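Long-range contact in histidine acid phosphatase (Bifidobacterium longum subsp. infantis, PDB 6RXD), which probably removes phosphate groups from phytate and lower inositol polyphosphates, as a histidine acid phosphatase of the MINPP subfamily: residues A[403-417]-A[432-446]. Numbering follows the deposited sequence.
Sequences MMPFAALLGLPGSTQ and NEWRGESVTPMAANV
Glu433 OE2 takes two hydrogen bonds from one residue, Thr416. Thr416 N donates to Glu433 OE2 over 3.0 Å, nearly along the C-O axis. Thr416 OG1 also donates to Glu433 OE2, at 2.6 Å, and comes from well above the carboxylate plane. With chi1 at 61°, Glu433 CG sits between its own backbone N and carbonyl carbon, and the extended chain beyond it lies across Gly414. The other oxygen, OE1, accepts from a water that in turn accepts from Gly414 N, so the carboxylate bonds directly to Thr416, just after the type II turn 412-415, and through water to Gly414 within it. Further along, Asn432 divides its amide: ND2 donates to Gln417 O (3.0 Å), while OD1 accepts Trp434 N on an in-plane lone pair, closing an Asx turn. A second water joins Met404 O, Ser415 OG and Trp434 NE1, reaching the indole in its ring plane. Met404 SD lies 5.0 Å from the centroid of the Trp434 six-membered ring, 83° off its normal, a Met-aromatic contact at the edge. Val439 CG2, from the same segment, lies over one face of the Trp434 indole, offset toward the rim. A Schellman motif, with Gly411 at C-prime, ends the helix; Leu412 CD1 then meets Val446 CG2 tip to tip at 3.8 Å. Helix 339-357 adds Phe354 edge-to-face on Trp434, strand 34-44 touches Met403, and helix 372-386 packs on Phe406.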
loop_
_atom_site.group_PDB
_atom_site.type_symbol
_atom_site.label_atom_id
_atom_site.label_comp_id
_atom_site.label_asym_id
_atom_site.label_seq_id
_atom_site.Cartn_x
_atom_site.Cartn_y
_atom_site.Cartn_z
ATOM N N MET A 403 -3.167 -5.426 0.767
ATOM C CA MET A 403 -4.021 -4.632 1.647
ATOM C C MET A 403 -5.404 -4.319 1.066
ATOM O O MET A 403 -6.401 -4.406 1.778
ATOM C CB MET A 403 -3.312 -3.328 2.055
ATOM C CG MET A 403 -4.142 -2.458 3.005
ATOM S SD MET A 403 -4.514 -3.267 4.592
ATOM C CE MET A 403 -2.914 -3.198 5.390
ATOM N N MET A 404 -5.473 -3.964 -0.215
ATOM C CA MET A 404 -6.762 -3.567 -0.785
ATOM C C MET A 404 -7.804 -4.685 -0.698
ATOM O O MET A 404 -8.917 -4.456 -0.243
ATOM C CB MET A 404 -6.599 -3.049 -2.218
ATOM C CG MET A 404 -5.882 -1.721 -2.259
ATOM S SD MET A 404 -5.778 -1.041 -3.921
ATOM C CE MET A 404 -4.398 -1.946 -4.555
ATOM N N PRO A 405 -7.460 -5.904 -1.130
ATOM C CA PRO A 405 -8.513 -6.920 -0.977
ATOM C C PRO A 405 -8.733 -7.331 0.477
ATOM O O PRO A 405 -9.859 -7.666 0.846
ATOM C CB PRO A 405 -8.006 -8.092 -1.826
ATOM C CG PRO A 405 -6.517 -7.890 -1.927
ATOM C CD PRO A 405 -6.323 -6.383 -1.934
ATOM N N PHE A 406 -7.685 -7.286 1.294
ATOM C CA PHE A 406 -7.811 -7.641 2.709
ATOM C C PHE A 406 -8.797 -6.694 3.390
ATOM O O PHE A 406 -9.701 -7.135 4.102
ATOM C CB PHE A 406 -6.428 -7.585 3.374
ATOM C CG PHE A 406 -6.383 -8.138 4.783
ATOM C CD1 PHE A 406 -6.865 -9.409 5.080
ATOM C CD2 PHE A 406 -5.805 -7.390 5.794
ATOM C CE1 PHE A 406 -6.784 -9.914 6.387
ATOM C CE2 PHE A 406 -5.711 -7.881 7.086
ATOM C CZ PHE A 406 -6.205 -9.151 7.382
ATOM N N ALA A 407 -8.644 -5.394 3.134
ATOM C CA ALA A 407 -9.575 -4.383 3.663
ATOM C C ALA A 407 -11.011 -4.610 3.201
ATOM O O ALA A 407 -11.953 -4.452 3.974
ATOM C CB ALA A 407 -9.111 -2.974 3.267
ATOM N N ALA A 408 -11.179 -4.967 1.930
ATOM C CA ALA A 408 -12.506 -5.209 1.386
ATOM C C ALA A 408 -13.123 -6.465 1.998
ATOM O O ALA A 408 -14.323 -6.487 2.316
ATOM C CB ALA A 408 -12.453 -5.310 -0.145
ATOM N N LEU A 409 -12.311 -7.507 2.180
ATOM C CA LEU A 409 -12.816 -8.762 2.757
ATOM C C LEU A 409 -13.209 -8.568 4.225
ATOM O O LEU A 409 -14.220 -9.111 4.680
ATOM C CB LEU A 409 -11.761 -9.860 2.626
ATOM C CG LEU A 409 -12.222 -11.253 3.051
ATOM C CD1 LEU A 409 -13.283 -11.769 2.115
ATOM C CD2 LEU A 409 -10.998 -12.167 3.014
ATOM N N LEU A 410 -12.412 -7.794 4.959
ATOM C CA LEU A 410 -12.702 -7.493 6.363
ATOM C C LEU A 410 -13.810 -6.466 6.524
ATOM O O LEU A 410 -14.382 -6.334 7.608
ATOM C CB LEU A 410 -11.457 -6.947 7.072
ATOM C CG LEU A 410 -10.439 -7.961 7.574
ATOM C CD1 LEU A 410 -9.206 -7.239 8.099
ATOM C CD2 LEU A 410 -11.081 -8.796 8.675
ATOM N N GLY A 411 -14.087 -5.708 5.468
ATOM C CA GLY A 411 -15.091 -4.656 5.564
ATOM C C GLY A 411 -14.615 -3.489 6.409
ATOM O O GLY A 411 -15.398 -2.888 7.149
ATOM N N LEU A 412 -13.323 -3.174 6.294
ATOM C CA LEU A 412 -12.726 -2.049 7.010
ATOM C C LEU A 412 -13.317 -0.729 6.523
ATOM O O LEU A 412 -13.828 -0.635 5.407
ATOM C CB LEU A 412 -11.207 -2.049 6.799
ATOM C CG LEU A 412 -10.437 -3.232 7.379
ATOM C CD1 LEU A 412 -8.925 -3.047 7.178
ATOM C CD2 LEU A 412 -10.769 -3.374 8.856
ATOM N N PRO A 413 -13.250 0.317 7.365
ATOM C CA PRO A 413 -13.820 1.606 6.958
ATOM C C PRO A 413 -13.190 2.100 5.661
ATOM O O PRO A 413 -11.960 1.999 5.486
ATOM C CB PRO A 413 -13.449 2.537 8.116
ATOM C CG PRO A 413 -13.214 1.603 9.296
ATOM C CD PRO A 413 -12.652 0.358 8.712
ATOM N N GLY A 414 -14.025 2.605 4.754
ATOM C CA GLY A 414 -13.555 2.991 3.432
ATOM C C GLY A 414 -13.744 1.922 2.366
ATOM O O GLY A 414 -13.778 2.246 1.180
ATOM N N SER A 415 -13.855 0.657 2.770
ATOM C CA SER A 415 -13.926 -0.451 1.813
ATOM C C SER A 415 -15.232 -1.208 1.929
ATOM O O SER A 415 -15.268 -2.416 1.692
ATOM C CB SER A 415 -12.769 -1.444 2.032
ATOM O OG SER A 415 -11.518 -0.827 1.767
ATOM N N THR A 416 -16.303 -0.501 2.281
ATOM C CA THR A 416 -17.591 -1.156 2.525
ATOM C C THR A 416 -18.600 -0.982 1.387
ATOM O O THR A 416 -19.710 -1.507 1.458
ATOM C CB THR A 416 -18.237 -0.663 3.850
ATOM O OG1 THR A 416 -18.740 0.665 3.679
ATOM C CG2 THR A 416 -17.230 -0.696 5.011
ATOM N N GLN A 417 -18.218 -0.268 0.332
ATOM C CA GLN A 417 -19.174 0.084 -0.717
ATOM C C GLN A 417 -18.730 -0.392 -2.098
ATOM O O GLN A 417 -17.699 0.044 -2.627
ATOM C CB GLN A 417 -19.392 1.599 -0.758
ATOM C CG GLN A 417 -20.485 2.042 -1.719
ATOM C CD GLN A 417 -21.830 1.448 -1.372
ATOM O OE1 GLN A 417 -22.316 1.603 -0.254
ATOM N NE2 GLN A 417 -22.447 0.757 -2.331
ATOM N N ASN A 432 -19.047 6.952 -3.574
ATOM C CA ASN A 432 -18.304 5.884 -2.925
ATOM C C ASN A 432 -17.275 6.435 -1.948
ATOM O O ASN A 432 -16.582 7.409 -2.237
ATOM C CB ASN A 432 -17.615 5.019 -3.986
ATOM C CG ASN A 432 -17.294 3.624 -3.486
ATOM O OD1 ASN A 432 -16.512 3.455 -2.562
ATOM N ND2 ASN A 432 -17.891 2.607 -4.119
ATOM N N GLU A 433 -17.159 5.781 -0.801
ATOM C CA GLU A 433 -16.247 6.224 0.246
ATOM C C GLU A 433 -14.795 5.782 0.021
ATOM O O GLU A 433 -13.895 6.261 0.718
ATOM C CB GLU A 433 -16.710 5.668 1.594
ATOM C CG GLU A 433 -16.700 4.141 1.594
ATOM C CD GLU A 433 -17.065 3.528 2.919
ATOM O OE1 GLU A 433 -17.639 4.237 3.784
ATOM O OE2 GLU A 433 -16.791 2.320 3.090
ATOM N N TRP A 434 -14.556 4.880 -0.931
ATOM C CA TRP A 434 -13.205 4.340 -1.136
ATOM C C TRP A 434 -12.216 5.398 -1.621
ATOM O O TRP A 434 -12.461 6.101 -2.607
ATOM C CB TRP A 434 -13.240 3.208 -2.158
ATOM C CG TRP A 434 -12.059 2.250 -2.120
ATOM C CD1 TRP A 434 -12.012 1.045 -1.479
ATOM C CD2 TRP A 434 -10.793 2.390 -2.802
ATOM N NE1 TRP A 434 -10.799 0.432 -1.705
ATOM C CE2 TRP A 434 -10.032 1.236 -2.510
ATOM C CE3 TRP A 434 -10.227 3.379 -3.615
ATOM C CZ2 TRP A 434 -8.735 1.041 -3.003
ATOM C CZ3 TRP A 434 -8.934 3.184 -4.112
ATOM C CH2 TRP A 434 -8.200 2.026 -3.796
ATOM N N ARG A 435 -11.090 5.504 -0.925
ATOM C CA ARG A 435 -9.992 6.376 -1.365
ATOM C C ARG A 435 -8.684 5.660 -1.124
ATOM O O ARG A 435 -8.479 5.078 -0.053
ATOM C CB ARG A 435 -9.952 7.686 -0.555
ATOM C CG ARG A 435 -11.185 8.563 -0.646
ATOM C CD ARG A 435 -11.301 9.240 -1.996
ATOM N NE ARG A 435 -12.428 10.160 -1.947
ATOM C CZ ARG A 435 -13.697 9.791 -2.091
ATOM N NH1 ARG A 435 -14.663 10.692 -1.994
ATOM N NH2 ARG A 435 -13.997 8.524 -2.318
ATOM N N GLY A 436 -7.781 5.706 -2.099
ATOM C CA GLY A 436 -6.469 5.108 -1.903
ATOM C C GLY A 436 -5.748 5.673 -0.698
ATOM O O GLY A 436 -5.066 4.941 0.040
ATOM N N GLU A 437 -5.915 6.972 -0.479
ATOM C CA GLU A 437 -5.155 7.671 0.556
ATOM C C GLU A 437 -5.491 7.156 1.950
ATOM O O GLU A 437 -4.668 7.248 2.858
ATOM C CB GLU A 437 -5.399 9.188 0.483
ATOM C CG GLU A 437 -6.837 9.563 0.876
ATOM C CD GLU A 437 -7.169 11.022 0.749
ATOM O OE1 GLU A 437 -6.409 11.773 0.097
ATOM O OE2 GLU A 437 -8.211 11.426 1.315
ATOM N N SER A 438 -6.695 6.621 2.130
ATOM C CA SER A 438 -7.115 6.171 3.455
ATOM C C SER A 438 -7.197 4.647 3.563
ATOM O O SER A 438 -6.941 4.069 4.632
ATOM C CB SER A 438 -8.421 6.854 3.896
ATOM O OG SER A 438 -9.393 6.827 2.874
ATOM N N VAL A 439 -7.517 3.987 2.457
ATOM C CA VAL A 439 -7.563 2.533 2.459
ATOM C C VAL A 439 -6.169 1.917 2.456
ATOM O O VAL A 439 -5.878 0.979 3.217
ATOM C CB VAL A 439 -8.364 2.029 1.254
ATOM C CG1 VAL A 439 -8.229 0.505 1.094
ATOM C CG2 VAL A 439 -9.826 2.467 1.395
ATOM N N THR A 440 -5.297 2.462 1.618
ATOM C CA THR A 440 -3.982 1.864 1.420
ATOM C C THR A 440 -2.879 2.901 1.210
ATOM O O THR A 440 -2.233 2.955 0.163
ATOM C CB THR A 440 -4.038 0.820 0.283
ATOM O OG1 THR A 440 -2.739 0.258 0.071
ATOM C CG2 THR A 440 -4.578 1.440 -1.026
ATOM N N PRO A 441 -2.644 3.738 2.224
ATOM C CA PRO A 441 -1.516 4.662 2.119
ATOM C C PRO A 441 -0.225 3.868 2.139
ATOM O O PRO A 441 -0.230 2.652 2.360
ATOM C CB PRO A 441 -1.619 5.471 3.408
ATOM C CG PRO A 441 -2.383 4.565 4.383
ATOM C CD PRO A 441 -3.390 3.917 3.484
ATOM N N MET A 442 0.890 4.545 1.905
ATOM C CA MET A 442 2.161 3.890 2.122
ATOM C C MET A 442 2.236 3.406 3.570
ATOM O O MET A 442 1.756 4.090 4.496
ATOM C CB MET A 442 3.306 4.843 1.774
ATOM C CG MET A 442 3.379 5.156 0.286
ATOM S SD MET A 442 3.862 3.705 -0.692
ATOM C CE MET A 442 3.386 4.263 -2.335
ATOM N N ALA A 443 2.818 2.222 3.756
ATOM C CA ALA A 443 2.932 1.556 5.062
ATOM C C ALA A 443 1.594 1.262 5.739
ATOM O O ALA A 443 1.536 1.069 6.947
ATOM C CB ALA A 443 3.869 2.346 6.021
ATOM N N ALA A 444 0.519 1.206 4.964
ATOM C CA ALA A 444 -0.784 0.845 5.519
ATOM C C ALA A 444 -0.659 -0.454 6.292
ATOM O O ALA A 444 0.025 -1.365 5.858
ATOM C CB ALA A 444 -1.824 0.680 4.393
ATOM N N ASN A 445 -1.336 -0.549 7.429
ATOM C CA ASN A 445 -1.213 -1.759 8.215
ATOM C C ASN A 445 -2.437 -2.071 9.058
ATOM O O ASN A 445 -3.173 -1.175 9.486
ATOM C CB ASN A 445 0.057 -1.724 9.083
ATOM C CG ASN A 445 0.047 -0.603 10.107
ATOM O OD1 ASN A 445 -0.313 -0.805 11.269
ATOM N ND2 ASN A 445 0.433 0.584 9.678
ATOM N N VAL A 446 -2.642 -3.360 9.286
ATOM C CA VAL A 446 -3.672 -3.821 10.193
ATOM C C VAL A 446 -2.956 -4.573 11.300
ATOM O O VAL A 446 -2.077 -5.383 11.023
ATOM C CB VAL A 446 -4.654 -4.767 9.473
ATOM C CG1 VAL A 446 -5.580 -5.455 10.481
ATOM C CG2 VAL A 446 -5.468 -3.988 8.410
HETATM O O HOH W 1 -10.390 -2.106 -0.404
HETATM O O HOH W 2 -16.646 3.256 6.121
#